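PDB 7ADK: putative immunoglobulin-blocking virulence protein from Mycoplasma mycoides subsp. capri, which probably binds and blocks host immunoglobulins as a mycoplasma virulence factor, in complex with a partner lipoprotein. Local coordinates for residues S399-I404 against G416-L421; I446-I451 against I474-L479; T553-Q558 against G608-R613; T639-Y644 against P675-S680. One frame throughout, in Å; residues are numbered along the deposited sequence.

Contact 1 (S399-I404 against G416-L421)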
loop_
_atom_site.group_PDB
_atom_site.type_symbol
_atom_site.label_atom_id
_atom_site.label_comp_id
_atom_site.label_asym_id
_atom_site.label_seq_id
_atom_site.Cartn_x
_atom_site.Cartn_y
_atom_site.Cartn_z
ATOM N N SER A 399 -8.245 31.026 19.862
ATOM C CA SER A 399 -7.371 32.075 19.339
ATOM C C SER A 399 -8.181 33.231 18.774
ATOM O O SER A 399 -9.282 33.057 18.280
ATOM C CB SER A 399 -6.356 31.519 18.346
ATOM O OG SER A 399 -6.908 30.931 17.239
ATOM N N LYS A 400 -7.639 34.436 18.865
ATOM C CA LYS A 400 -8.223 35.685 18.375
ATOM C C LYS A 400 -7.502 36.079 17.090
ATOM O O LYS A 400 -6.281 36.122 17.075
ATOM C CB LYS A 400 -8.068 36.746 19.478
ATOM C CG LYS A 400 -8.781 38.081 19.207
ATOM C CD LYS A 400 -10.305 38.069 19.395
ATOM C CE LYS A 400 -10.751 37.766 20.832
ATOM N NZ LYS A 400 -10.336 38.795 21.797
ATOM N N LEU A 401 -8.231 36.377 16.028
ATOM C CA LEU A 401 -7.716 37.049 14.836
ATOM C C LEU A 401 -8.157 38.513 14.858
ATOM O O LEU A 401 -9.325 38.774 15.114
ATOM C CB LEU A 401 -8.247 36.360 13.572
ATOM C CG LEU A 401 -7.298 35.318 12.975
ATOM C CD1 LEU A 401 -7.130 34.082 13.842
ATOM C CD2 LEU A 401 -7.826 34.866 11.632
ATOM N N GLU A 402 -7.275 39.460 14.531
ATOM C CA GLU A 402 -7.612 40.866 14.256
ATOM C C GLU A 402 -6.926 41.389 12.981
ATOM O O GLU A 402 -5.788 41.032 12.678
ATOM C CB GLU A 402 -7.349 41.748 15.486
ATOM C CG GLU A 402 -5.903 41.746 15.987
ATOM C CD GLU A 402 -5.654 42.666 17.191
ATOM O OE1 GLU A 402 -4.493 43.083 17.411
ATOM O OE2 GLU A 402 -6.595 42.978 17.954
ATOM N N ARG A 403 -7.632 42.210 12.196
ATOM C CA ARG A 403 -7.127 42.815 10.952
ATOM C C ARG A 403 -6.111 43.918 11.297
ATOM O O ARG A 403 -6.407 44.787 12.113
ATOM C CB ARG A 403 -8.310 43.323 10.102
ATOM C CG ARG A 403 -7.954 43.504 8.625
ATOM C CD ARG A 403 -9.018 44.218 7.780
ATOM N NE ARG A 403 -10.093 43.337 7.294
ATOM C CZ ARG A 403 -11.362 43.323 7.647
ATOM N NH1 ARG A 403 -12.218 42.524 7.106
ATOM N NH2 ARG A 403 -11.849 44.097 8.553
ATOM N N ILE A 404 -4.919 43.901 10.696
ATOM C CA ILE A 404 -3.788 44.758 11.085
ATOM C C ILE A 404 -4.091 46.239 10.828
ATOM O O ILE A 404 -3.890 47.060 11.715
ATOM C CB ILE A 404 -2.494 44.265 10.403
ATOM C CG1 ILE A 404 -2.060 42.917 11.020
ATOM C CG2 ILE A 404 -1.357 45.282 10.519
ATOM C CD1 ILE A 404 -0.957 42.190 10.255
ATOM N N GLY A 416 -12.183 38.328 15.240
ATOM C CA GLY A 416 -12.956 37.108 15.416
ATOM C C GLY A 416 -12.294 36.109 16.345
ATOM O O GLY A 416 -11.088 35.880 16.276
ATOM N N LEU A 417 -13.094 35.520 17.224
ATOM C CA LEU A 417 -12.717 34.395 18.065
ATOM C C LEU A 417 -12.817 33.093 17.266
ATOM O O LEU A 417 -13.801 32.845 16.574
ATOM C CB LEU A 417 -13.612 34.415 19.308
ATOM C CG LEU A 417 -13.260 33.422 20.416
ATOM C CD1 LEU A 417 -11.859 33.624 20.965
ATOM C CD2 LEU A 417 -14.242 33.615 21.555
ATOM N N VAL A 418 -11.800 32.250 17.359
ATOM C CA VAL A 418 -11.651 30.998 16.621
ATOM C C VAL A 418 -11.477 29.853 17.609
ATOM O O VAL A 418 -10.650 29.951 18.510
ATOM C CB VAL A 418 -10.470 31.092 15.636
ATOM C CG1 VAL A 418 -10.253 29.795 14.854
ATOM C CG2 VAL A 418 -10.672 32.260 14.665
ATOM N N LEU A 419 -12.251 28.779 17.458
ATOM C CA LEU A 419 -12.176 27.571 18.270
ATOM C C LEU A 419 -11.512 26.445 17.466
ATOM O O LEU A 419 -12.000 26.066 16.404
ATOM C CB LEU A 419 -13.594 27.239 18.753
ATOM C CG LEU A 419 -13.765 25.929 19.532
ATOM C CD1 LEU A 419 -12.757 25.774 20.660
ATOM C CD2 LEU A 419 -15.141 25.871 20.145
ATOM N N ASP A 420 -10.418 25.911 18.006
ATOM C CA ASP A 420 -9.574 24.827 17.493
ATOM C C ASP A 420 -9.826 23.571 18.343
ATOM O O ASP A 420 -9.588 23.561 19.551
ATOM C CB ASP A 420 -8.121 25.355 17.497
ATOM C CG ASP A 420 -6.942 24.362 17.464
ATOM O OD1 ASP A 420 -7.133 23.140 17.303
ATOM O OD2 ASP A 420 -5.784 24.826 17.568
ATOM N N LEU A 421 -10.363 22.511 17.726
ATOM C CA LEU A 421 -10.632 21.203 18.335
ATOM C C LEU A 421 -9.830 20.112 17.616
ATOM O O LEU A 421 -10.202 19.678 16.524
ATOM C CB LEU A 421 -12.140 20.897 18.265
ATOM C CG LEU A 421 -12.993 21.686 19.267
ATOM C CD1 LEU A 421 -14.449 21.723 18.834
ATOM C CD2 LEU A 421 -12.941 21.055 20.646
#
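Four backbone hydrogen bonds, in two reciprocal pairs, tie S399-I404 to G416-L421. S399 N gives its hydrogen to V418 O at 3.0 Å, and V418 N answers to S399 O at 2.8 Å. Two residues further along, L401 N bonds G416 O with an N-H...O angle of 170°, while G416 N returns to L401 O. Between these hydrogen-bonded pairs sits the non-hydrogen-bonded pair K400-L417, where K400 CA comes to 3.6 Å from G416 O in a CA-H...O contact.

The side chains then sort by face. S399, L401 and V418 share one: V418 sets its CB 3.9 Å from S399 OG, and its CG2 branch, which lies beside the backbone N, turns to CD1 of L401 at 4.1 Å. On the other face K400 and L417 project. Bends at chi2 and chi3 fold the lysine back, so that its CD passes over the carbonyl of G416 and its CE comes within 4.3 Å of L417 CD1.

Outside the pair, L401 also rests on F354, and V418 on S448 and R450. The register belongs to an antiparallel beta hairpin, strands 396-403 and 415-422, within a larger mixed sheet, between strands 375-379 and 448-454.

Contact 2 (I446-I451 against I474-L479)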
loop_
_atom_site.group_PDB
_atom_site.type_symbol
_atom_site.label_atom_id
_atom_site.label_comp_id
_atom_site.label_asym_id
_atom_site.label_seq_id
_atom_site.Cartn_x
_atom_site.Cartn_y
_atom_site.Cartn_z
ATOM N N ILE A 446 -18.407 32.592 18.057
ATOM C CA ILE A 446 -17.241 32.038 17.354
ATOM C C ILE A 446 -17.336 32.352 15.855
ATOM O O ILE A 446 -18.328 32.030 15.208
ATOM C CB ILE A 446 -17.124 30.522 17.629
ATOM C CG1 ILE A 446 -17.062 30.153 19.125
ATOM C CG2 ILE A 446 -15.944 29.899 16.888
ATOM C CD1 ILE A 446 -15.916 30.758 19.909
ATOM N N THR A 447 -16.304 32.968 15.286
ATOM C CA THR A 447 -16.215 33.272 13.848
ATOM C C THR A 447 -15.726 32.063 13.047
ATOM O O THR A 447 -16.168 31.842 11.932
ATOM C CB THR A 447 -15.315 34.494 13.614
ATOM O OG1 THR A 447 -15.899 35.617 14.229
ATOM C CG2 THR A 447 -15.128 34.883 12.158
ATOM N N SER A 448 -14.842 31.241 13.598
ATOM C CA SER A 448 -14.395 30.017 12.948
ATOM C C SER A 448 -14.364 28.857 13.923
ATOM O O SER A 448 -13.675 28.915 14.933
ATOM C CB SER A 448 -13.026 30.240 12.324
ATOM O OG SER A 448 -12.480 29.027 11.866
ATOM N N TYR A 449 -15.008 27.763 13.571
ATOM C CA TYR A 449 -14.748 26.461 14.168
ATOM C C TYR A 449 -13.753 25.731 13.269
ATOM O O TYR A 449 -13.962 25.689 12.060
ATOM C CB TYR A 449 -16.048 25.676 14.305
ATOM C CG TYR A 449 -17.082 26.295 15.206
ATOM C CD1 TYR A 449 -17.045 26.053 16.586
ATOM C CD2 TYR A 449 -18.077 27.121 14.661
ATOM C CE1 TYR A 449 -18.005 26.631 17.427
ATOM C CE2 TYR A 449 -19.031 27.711 15.501
ATOM C CZ TYR A 449 -18.995 27.464 16.881
ATOM O OH TYR A 449 -19.933 28.018 17.679
ATOM N N ARG A 450 -12.677 25.173 13.835
ATOM C CA ARG A 450 -11.687 24.331 13.142
ATOM C C ARG A 450 -11.677 22.951 13.792
ATOM O O ARG A 450 -11.289 22.832 14.948
ATOM C CB ARG A 450 -10.269 24.936 13.200
ATOM C CG ARG A 450 -10.135 26.437 12.897
ATOM C CD ARG A 450 -8.662 26.865 12.979
ATOM N NE ARG A 450 -7.960 26.496 11.753
ATOM C CZ ARG A 450 -6.717 26.139 11.541
ATOM N NH1 ARG A 450 -6.394 25.963 10.309
ATOM N NH2 ARG A 450 -5.820 25.966 12.463
ATOM N N ILE A 451 -12.099 21.913 13.074
ATOM C CA ILE A 451 -12.119 20.535 13.564
ATOM C C ILE A 451 -10.969 19.792 12.884
ATOM O O ILE A 451 -11.001 19.612 11.671
ATOM C CB ILE A 451 -13.484 19.866 13.303
ATOM C CG1 ILE A 451 -14.732 20.706 13.655
ATOM C CG2 ILE A 451 -13.535 18.513 14.012
ATOM C CD1 ILE A 451 -14.905 21.113 15.111
ATOM N N ILE A 474 -23.335 30.150 10.928
ATOM C CA ILE A 474 -21.884 30.053 11.177
ATOM C C ILE A 474 -21.104 30.883 10.156
ATOM O O ILE A 474 -21.321 30.748 8.960
ATOM C CB ILE A 474 -21.405 28.585 11.110
ATOM C CG1 ILE A 474 -22.193 27.668 12.052
ATOM C CG2 ILE A 474 -19.910 28.478 11.378
ATOM C CD1 ILE A 474 -21.799 26.203 11.947
ATOM N N GLN A 475 -20.135 31.678 10.600
ATOM C CA GLN A 475 -19.244 32.419 9.704
ATOM C C GLN A 475 -18.329 31.478 8.890
ATOM O O GLN A 475 -18.437 31.429 7.668
ATOM C CB GLN A 475 -18.456 33.465 10.496
ATOM C CG GLN A 475 -19.238 34.721 10.881
ATOM C CD GLN A 475 -19.487 35.698 9.739
ATOM O OE1 GLN A 475 -19.131 35.493 8.589
ATOM N NE2 GLN A 475 -20.078 36.825 10.032
ATOM N N GLN A 476 -17.481 30.689 9.555
ATOM C CA GLN A 476 -16.540 29.745 8.946
ATOM C C GLN A 476 -16.564 28.375 9.623
ATOM O O GLN A 476 -16.680 28.273 10.843
ATOM C CB GLN A 476 -15.144 30.377 8.946
ATOM C CG GLN A 476 -13.955 29.436 8.806
ATOM C CD GLN A 476 -12.661 30.176 8.487
ATOM O OE1 GLN A 476 -12.492 30.792 7.456
ATOM N NE2 GLN A 476 -11.702 30.172 9.365
ATOM N N LEU A 477 -16.400 27.318 8.827
ATOM C CA LEU A 477 -16.132 25.964 9.288
ATOM C C LEU A 477 -14.948 25.395 8.509
ATOM O O LEU A 477 -15.055 25.233 7.299
ATOM C CB LEU A 477 -17.415 25.130 9.119
ATOM C CG LEU A 477 -17.317 23.696 9.648
ATOM C CD1 LEU A 477 -17.170 23.650 11.163
ATOM C CD2 LEU A 477 -18.563 22.926 9.268
ATOM N N GLU A 478 -13.842 25.079 9.176
ATOM C CA GLU A 478 -12.725 24.337 8.587
ATOM C C GLU A 478 -12.753 22.904 9.120
ATOM O O GLU A 478 -12.648 22.678 10.326
ATOM C CB GLU A 478 -11.361 24.992 8.883
ATOM C CG GLU A 478 -11.159 26.388 8.278
ATOM C CD GLU A 478 -9.808 27.062 8.601
ATOM O OE1 GLU A 478 -8.921 26.428 9.201
ATOM O OE2 GLU A 478 -9.601 28.241 8.245
ATOM N N LEU A 479 -12.882 21.924 8.228
ATOM C CA LEU A 479 -12.836 20.502 8.549
ATOM C C LEU A 479 -11.575 19.910 7.932
ATOM O O LEU A 479 -11.423 19.964 6.715
ATOM C CB LEU A 479 -14.092 19.798 8.005
ATOM C CG LEU A 479 -15.448 20.342 8.474
ATOM C CD1 LEU A 479 -16.582 19.556 7.829
ATOM C CD2 LEU A 479 -15.618 20.277 9.979
#
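T447 O opens a parallel ladder by accepting from Q476 N at 3.0 Å, and from there I446-I451 and I474-L479 run side by side, strands 448-451 and 476-479 only 9° from parallel. The bonds step alternately along one chain: Y449 N reaches back to Q476 O, Y449 O receives E478 N, and I451 N closes on E478 O at 2.9 Å. Between these bonds, CA-H...O contacts such as L477 CA to Y449 O fill in the ladder.

One face is polar. Q476 sends its NE2 to S448 OG at 2.9 Å, the hydroxyl lying almost in the amide plane. S448 holds that oxygen on the side of its carbonyl carbon, opposite the backbone N (chi1 171°). Further along, R450 and E478 lie alongside one another and point the same way. The guanidinium grips side-on, with NE at 2.7 Å and NH1 at 2.8 Å from the single oxygen E478 OE1, its plane 81° from that of the carboxylate.

The other face is apolar. CB of Y449 touches L477 CD1 at 3.9 Å, and the tyrosine ring takes I474 CG2 at its edge while I446 CG2 stands over one face. CD2 of L479 packs beside I451 CG1.

Strands 448-454 and 473-481 belong to a beta-alpha-beta unit with helix 464-467. Y372 OH hydrogen-bonds E478 OE2 and A368 O receives R450 NH2, so this buried ion pair is satisfied by several partners, which probably helps both groups stay charged within the sheet.

Contact 3 (T553-Q558 against G608-R613)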
loop_
_atom_site.group_PDB
_atom_site.type_symbol
_atom_site.label_atom_id
_atom_site.label_comp_id
_atom_site.label_asym_id
_atom_site.label_seq_id
_atom_site.Cartn_x
_atom_site.Cartn_y
_atom_site.Cartn_z
ATOM N N THR A 553 -16.435 12.625 -7.245
ATOM C CA THR A 553 -17.555 11.741 -6.869
ATOM C C THR A 553 -18.686 12.520 -6.217
ATOM O O THR A 553 -18.443 13.342 -5.343
ATOM C CB THR A 553 -17.114 10.620 -5.908
ATOM O OG1 THR A 553 -16.172 9.802 -6.527
ATOM C CG2 THR A 553 -18.226 9.681 -5.464
ATOM N N LEU A 554 -19.924 12.185 -6.585
ATOM C CA LEU A 554 -21.129 12.503 -5.830
ATOM C C LEU A 554 -21.632 11.238 -5.123
ATOM O O LEU A 554 -21.896 10.239 -5.782
ATOM C CB LEU A 554 -22.202 13.062 -6.776
ATOM C CG LEU A 554 -21.810 14.293 -7.591
ATOM C CD1 LEU A 554 -23.011 14.774 -8.388
ATOM C CD2 LEU A 554 -21.330 15.412 -6.691
ATOM N N ALA A 555 -21.786 11.273 -3.800
ATOM C CA ALA A 555 -22.212 10.133 -2.989
ATOM C C ALA A 555 -23.467 10.460 -2.171
ATOM O O ALA A 555 -23.399 11.204 -1.205
ATOM C CB ALA A 555 -21.064 9.689 -2.089
ATOM N N PHE A 556 -24.615 9.892 -2.527
ATOM C CA PHE A 556 -25.872 10.081 -1.803
ATOM C C PHE A 556 -25.983 9.144 -0.589
ATOM O O PHE A 556 -25.415 8.054 -0.593
ATOM C CB PHE A 556 -27.034 9.957 -2.787
ATOM C CG PHE A 556 -27.036 11.055 -3.830
ATOM C CD1 PHE A 556 -27.676 12.273 -3.552
ATOM C CD2 PHE A 556 -26.383 10.880 -5.061
ATOM C CE1 PHE A 556 -27.685 13.302 -4.505
ATOM C CE2 PHE A 556 -26.392 11.910 -6.015
ATOM C CZ PHE A 556 -27.045 13.120 -5.740
ATOM N N ASP A 557 -26.691 9.566 0.455
ATOM C CA ASP A 557 -26.851 8.814 1.703
ATOM C C ASP A 557 -28.246 8.163 1.788
ATOM O O ASP A 557 -29.121 8.410 0.959
ATOM C CB ASP A 557 -26.490 9.706 2.910
ATOM C CG ASP A 557 -25.966 8.928 4.133
ATOM O OD1 ASP A 557 -26.035 7.678 4.149
ATOM O OD2 ASP A 557 -25.452 9.568 5.081
ATOM N N GLN A 558 -28.473 7.277 2.755
ATOM C CA GLN A 558 -29.691 6.456 2.794
ATOM C C GLN A 558 -30.987 7.256 2.951
ATOM O O GLN A 558 -31.989 6.912 2.336
ATOM C CB GLN A 558 -29.595 5.386 3.885
ATOM C CG GLN A 558 -30.767 4.391 3.890
ATOM C CD GLN A 558 -30.979 3.661 2.560
ATOM O OE1 GLN A 558 -30.407 2.623 2.274
ATOM N NE2 GLN A 558 -31.823 4.155 1.693
ATOM N N GLY A 608 -18.111 10.784 -11.336
ATOM C CA GLY A 608 -18.467 9.599 -10.559
ATOM C C GLY A 608 -19.796 9.709 -9.814
ATOM O O GLY A 608 -20.099 10.748 -9.239
ATOM N N LEU A 609 -20.562 8.614 -9.757
ATOM C CA LEU A 609 -21.705 8.430 -8.859
ATOM C C LEU A 609 -21.504 7.231 -7.941
ATOM O O LEU A 609 -21.281 6.121 -8.401
ATOM C CB LEU A 609 -23.016 8.270 -9.645
ATOM C CG LEU A 609 -23.714 9.582 -10.017
ATOM C CD1 LEU A 609 -24.877 9.277 -10.943
ATOM C CD2 LEU A 609 -24.291 10.290 -8.802
ATOM N N ASP A 610 -21.648 7.443 -6.640
ATOM C CA ASP A 610 -21.633 6.399 -5.618
ATOM C C ASP A 610 -23.007 6.264 -4.937
ATOM O O ASP A 610 -23.522 7.201 -4.328
ATOM C CB ASP A 610 -20.500 6.686 -4.625
ATOM C CG ASP A 610 -20.488 5.722 -3.437
ATOM O OD1 ASP A 610 -20.816 4.535 -3.627
ATOM O OD2 ASP A 610 -20.201 6.145 -2.299
ATOM N N PHE A 611 -23.584 5.070 -5.010
ATOM C CA PHE A 611 -24.822 4.694 -4.347
ATOM C C PHE A 611 -24.629 3.618 -3.270
ATOM O O PHE A 611 -25.596 3.032 -2.812
ATOM C CB PHE A 611 -25.871 4.335 -5.402
ATOM C CG PHE A 611 -26.253 5.471 -6.330
ATOM C CD1 PHE A 611 -26.882 6.615 -5.812
ATOM C CD2 PHE A 611 -26.038 5.375 -7.711
ATOM C CE1 PHE A 611 -27.324 7.636 -6.664
ATOM C CE2 PHE A 611 -26.471 6.400 -8.567
ATOM C CZ PHE A 611 -27.115 7.532 -8.043
ATOM N N SER A 612 -23.410 3.368 -2.793
ATOM C CA SER A 612 -23.104 2.370 -1.756
ATOM C C SER A 612 -23.859 2.535 -0.432
ATOM O O SER A 612 -24.124 1.556 0.257
ATOM C CB SER A 612 -21.620 2.408 -1.423
ATOM O OG SER A 612 -20.858 2.197 -2.579
ATOM N N ARG A 613 -24.222 3.760 -0.046
ATOM C CA ARG A 613 -24.987 4.010 1.186
ATOM C C ARG A 613 -26.497 3.865 0.991
ATOM O O ARG A 613 -27.200 3.802 1.986
ATOM C CB ARG A 613 -24.662 5.395 1.751
ATOM C CG ARG A 613 -23.192 5.614 2.111
ATOM C CD ARG A 613 -22.983 7.067 2.508
ATOM N NE ARG A 613 -21.573 7.403 2.698
ATOM C CZ ARG A 613 -21.030 8.600 2.634
ATOM N NH1 ARG A 613 -21.715 9.661 2.373
ATOM N NH2 ARG A 613 -19.770 8.757 2.823
#
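The F556 ring meets L609 CD2 at its edge, in the ring plane, with F556 CE2 to L609 CD2 3.8 Å. F611 projects alongside F556, and F611 CE1 approaches F556 CD2 obliquely at 3.7 Å. The same methyl of L609 also reaches CB of L554, so a leucine branch fills the corner between a strand residue and the phenylalanine that follows the strand. Helix 567-579 packs on this apolar side, through I569 on F556 and L573 on L609.

Strands 553-555 and 608-610 are neighbours in a five-stranded parallel sheet. L554 holds the centre: its N bonds G608 O at 3.0 Å and its O accepts from D610 N, both nearly straight, whereas the next bond, F556 N to D610 O, is weak.

On the opposite face T553 CG2 meets D610 CB at 3.9 Å, and A555 CB lies beside D610 OD2. D610 OD1 serves the chain that follows. It takes S612 N from above the carboxylate plane, forming an Asx turn, and S612 OG at 2.6 Å on its syn lone pair.

Further along the chain, R613 runs extended across D557, its CD 3.5 Å from D557 OD1. The carboxylate and guanidinium do not pair; D557 OD2 instead forms a salt bridge with K464. The backbone N of Q558 bonds OD1 of the preceding D557, and Q558 OE1 accepts from T615 N. G681 of the lipoprotein chain packs on D557 and Q558.

Contact 4 (T639-Y644 against P675-S680)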
loop_
_atom_site.group_PDB
_atom_site.type_symbol
_atom_site.label_atom_id
_atom_site.label_comp_id
_atom_site.label_asym_id
_atom_site.label_seq_id
_atom_site.Cartn_x
_atom_site.Cartn_y
_atom_site.Cartn_z
ATOM N N THR A 639 -18.431 8.494 -15.779
ATOM C CA THR A 639 -17.327 7.568 -16.053
ATOM C C THR A 639 -17.347 6.360 -15.134
ATOM O O THR A 639 -16.755 5.334 -15.444
ATOM C CB THR A 639 -15.955 8.260 -15.979
ATOM O OG1 THR A 639 -15.644 8.702 -14.686
ATOM C CG2 THR A 639 -15.793 9.449 -16.913
ATOM N N GLU A 640 -18.042 6.444 -14.008
ATOM C CA GLU A 640 -17.996 5.455 -12.944
ATOM C C GLU A 640 -19.302 5.427 -12.150
ATOM O O GLU A 640 -19.887 6.473 -11.872
ATOM C CB GLU A 640 -16.795 5.766 -12.056
ATOM C CG GLU A 640 -16.490 4.676 -11.043
ATOM C CD GLU A 640 -15.056 4.815 -10.538
ATOM O OE1 GLU A 640 -14.275 3.842 -10.618
ATOM O OE2 GLU A 640 -14.681 5.909 -10.073
ATOM N N LEU A 641 -19.736 4.227 -11.764
ATOM C CA LEU A 641 -20.966 3.970 -11.030
ATOM C C LEU A 641 -20.730 2.911 -9.961
ATOM O O LEU A 641 -20.553 1.749 -10.283
ATOM C CB LEU A 641 -22.036 3.517 -12.036
ATOM C CG LEU A 641 -23.385 3.133 -11.412
ATOM C CD1 LEU A 641 -24.088 4.339 -10.807
ATOM C CD2 LEU A 641 -24.282 2.489 -12.453
ATOM N N THR A 642 -20.783 3.284 -8.693
ATOM C CA THR A 642 -20.743 2.326 -7.583
ATOM C C THR A 642 -22.152 2.084 -7.056
ATOM O O THR A 642 -22.912 3.017 -6.833
ATOM C CB THR A 642 -19.785 2.753 -6.467
ATOM O OG1 THR A 642 -18.524 3.103 -6.981
ATOM C CG2 THR A 642 -19.567 1.616 -5.480
ATOM N N LEU A 643 -22.503 0.816 -6.881
ATOM C CA LEU A 643 -23.788 0.316 -6.446
ATOM C C LEU A 643 -23.632 -0.465 -5.146
ATOM O O LEU A 643 -22.653 -1.173 -4.930
ATOM C CB LEU A 643 -24.369 -0.566 -7.558
ATOM C CG LEU A 643 -24.704 0.162 -8.863
ATOM C CD1 LEU A 643 -25.111 -0.827 -9.937
ATOM C CD2 LEU A 643 -25.815 1.175 -8.666
ATOM N N TYR A 644 -24.636 -0.405 -4.292
ATOM C CA TYR A 644 -24.735 -1.331 -3.185
ATOM C C TYR A 644 -24.984 -2.760 -3.666
ATOM O O TYR A 644 -25.892 -2.993 -4.467
ATOM C CB TYR A 644 -25.819 -0.875 -2.233
ATOM C CG TYR A 644 -25.966 -1.800 -1.058
ATOM C CD1 TYR A 644 -25.005 -1.779 -0.038
ATOM C CD2 TYR A 644 -27.035 -2.706 -1.003
ATOM C CE1 TYR A 644 -25.140 -2.632 1.060
ATOM C CE2 TYR A 644 -27.181 -3.546 0.104
ATOM C CZ TYR A 644 -26.242 -3.494 1.146
ATOM O OH TYR A 644 -26.409 -4.237 2.254
ATOM N N PRO A 675 -15.873 2.959 -19.428
ATOM C CA PRO A 675 -16.294 3.367 -18.093
ATOM C C PRO A 675 -16.447 2.172 -17.131
ATOM O O PRO A 675 -16.371 1.022 -17.550
ATOM C CB PRO A 675 -17.593 4.117 -18.338
ATOM C CG PRO A 675 -18.186 3.402 -19.520
ATOM C CD PRO A 675 -16.978 3.071 -20.366
ATOM N N LYS A 676 -16.656 2.419 -15.837
ATOM C CA LYS A 676 -16.645 1.399 -14.771
ATOM C C LYS A 676 -17.970 1.260 -14.031
ATOM O O LYS A 676 -18.667 2.234 -13.768
ATOM C CB LYS A 676 -15.511 1.656 -13.772
ATOM C CG LYS A 676 -14.143 1.338 -14.358
ATOM C CD LYS A 676 -13.038 1.402 -13.306
ATOM C CE LYS A 676 -11.690 1.063 -13.938
ATOM N NZ LYS A 676 -10.601 1.040 -12.954
ATOM N N ILE A 677 -18.300 0.034 -13.644
ATOM C CA ILE A 677 -19.290 -0.278 -12.621
ATOM C C ILE A 677 -18.560 -0.978 -11.478
ATOM O O ILE A 677 -17.670 -1.789 -11.712
ATOM C CB ILE A 677 -20.486 -1.084 -13.173
ATOM C CG1 ILE A 677 -21.266 -0.291 -14.233
ATOM C CG2 ILE A 677 -21.437 -1.489 -12.039
ATOM C CD1 ILE A 677 -22.260 -1.118 -15.023
ATOM N N HIS A 678 -18.940 -0.659 -10.251
ATOM C CA HIS A 678 -18.413 -1.220 -9.004
ATOM C C HIS A 678 -19.542 -1.656 -8.073
ATOM O O HIS A 678 -20.641 -1.120 -8.140
ATOM C CB HIS A 678 -17.568 -0.183 -8.269
ATOM C CG HIS A 678 -16.231 0.121 -8.858
ATOM N ND1 HIS A 678 -15.069 -0.627 -8.672
ATOM C CD2 HIS A 678 -15.923 1.254 -9.530
ATOM C CE1 HIS A 678 -14.084 0.079 -9.242
ATOM N NE2 HIS A 678 -14.575 1.208 -9.768
ATOM N N PHE A 679 -19.259 -2.552 -7.136
ATOM C CA PHE A 679 -20.193 -2.964 -6.089
ATOM C C PHE A 679 -19.556 -2.892 -4.703
ATOM O O PHE A 679 -18.374 -3.185 -4.554
ATOM C CB PHE A 679 -20.721 -4.366 -6.383
ATOM C CG PHE A 679 -21.546 -4.494 -7.639
ATOM C CD1 PHE A 679 -22.843 -3.978 -7.662
ATOM C CD2 PHE A 679 -21.028 -5.109 -8.789
ATOM C CE1 PHE A 679 -23.613 -4.059 -8.826
ATOM C CE2 PHE A 679 -21.794 -5.184 -9.959
ATOM C CZ PHE A 679 -23.089 -4.655 -9.979
ATOM N N SER A 680 -20.328 -2.566 -3.671
ATOM C CA SER A 680 -19.819 -2.388 -2.299
ATOM C C SER A 680 -19.119 -3.606 -1.668
ATOM O O SER A 680 -18.302 -3.447 -0.767
ATOM C CB SER A 680 -20.968 -1.957 -1.389
ATOM O OG SER A 680 -21.589 -0.803 -1.881
#
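Strands 640-643 and 676-679 form the last pairing of the five-stranded parallel sheet, with 676-679 its outermost within this chain. K676 N bonds T639 O at 2.9 Å, after which L641 N turns to K676 O, H678 N to L641 O and L643 N to H678 O. At the far end L643 O accepts two donors from S680, its N at 3.0 Å and, more loosely, its OG at 3.3 Å, the hydroxyl arriving from above the carbonyl plane.

Side chains divide by face. E640, T642, K676 and H678 share one, where H678 NE2 gives a hydrogen bond to E640 OE1 at 2.8 Å. The oxygen lies near the imidazole plane, at the ring edge, but NE2 meets OE1 from above the carboxylate plane, the bond bent (135° at the hydrogen) and the planes 53° apart. An extended E640 chain, its CG opposite the backbone N (chi1 -170°), spans the two residues of register to reach the ring. Beside it T642 OG1 packs on H678 CB.

The other face is apolar: L643 and F679 point the same way, with L643 CD1 3.7 Å from F679 CE1, while Y707 of helix 698-709 covers L643 and I677. T683 of the lipoprotein chain packs on Y644.

With NE2 as donor, the carboxylate would tend to stabilise a protonated imidazole, though K676 NZ, 5.2 Å from E640 OE1, might partly offset this.

In the fold
Two neighbourhoods emerge, each built from a pair of touching contacts. Contacts 1 and 2 are successive pairings in the mixed sheet, joined where strand 415-422 meets strand 448-454; contacts 3 and 4 are successive pairings in the parallel sheet, joined between 608-610 and 640-643. Within each pair the centres lie about 10 Å apart, whereas those of contacts 1 and 4 are about 43 Å apart. The first three are buried and contact 4 is partly so. Chemistry follows place: contact 1 relies on antiparallel backbone bonds, contact 2 buries an ion pair, contact 3 packs two phenylalanines beside leucines, and contact 4 sets its histidine-carboxylate bond on a more open face. The lipoprotein touches only the latter two.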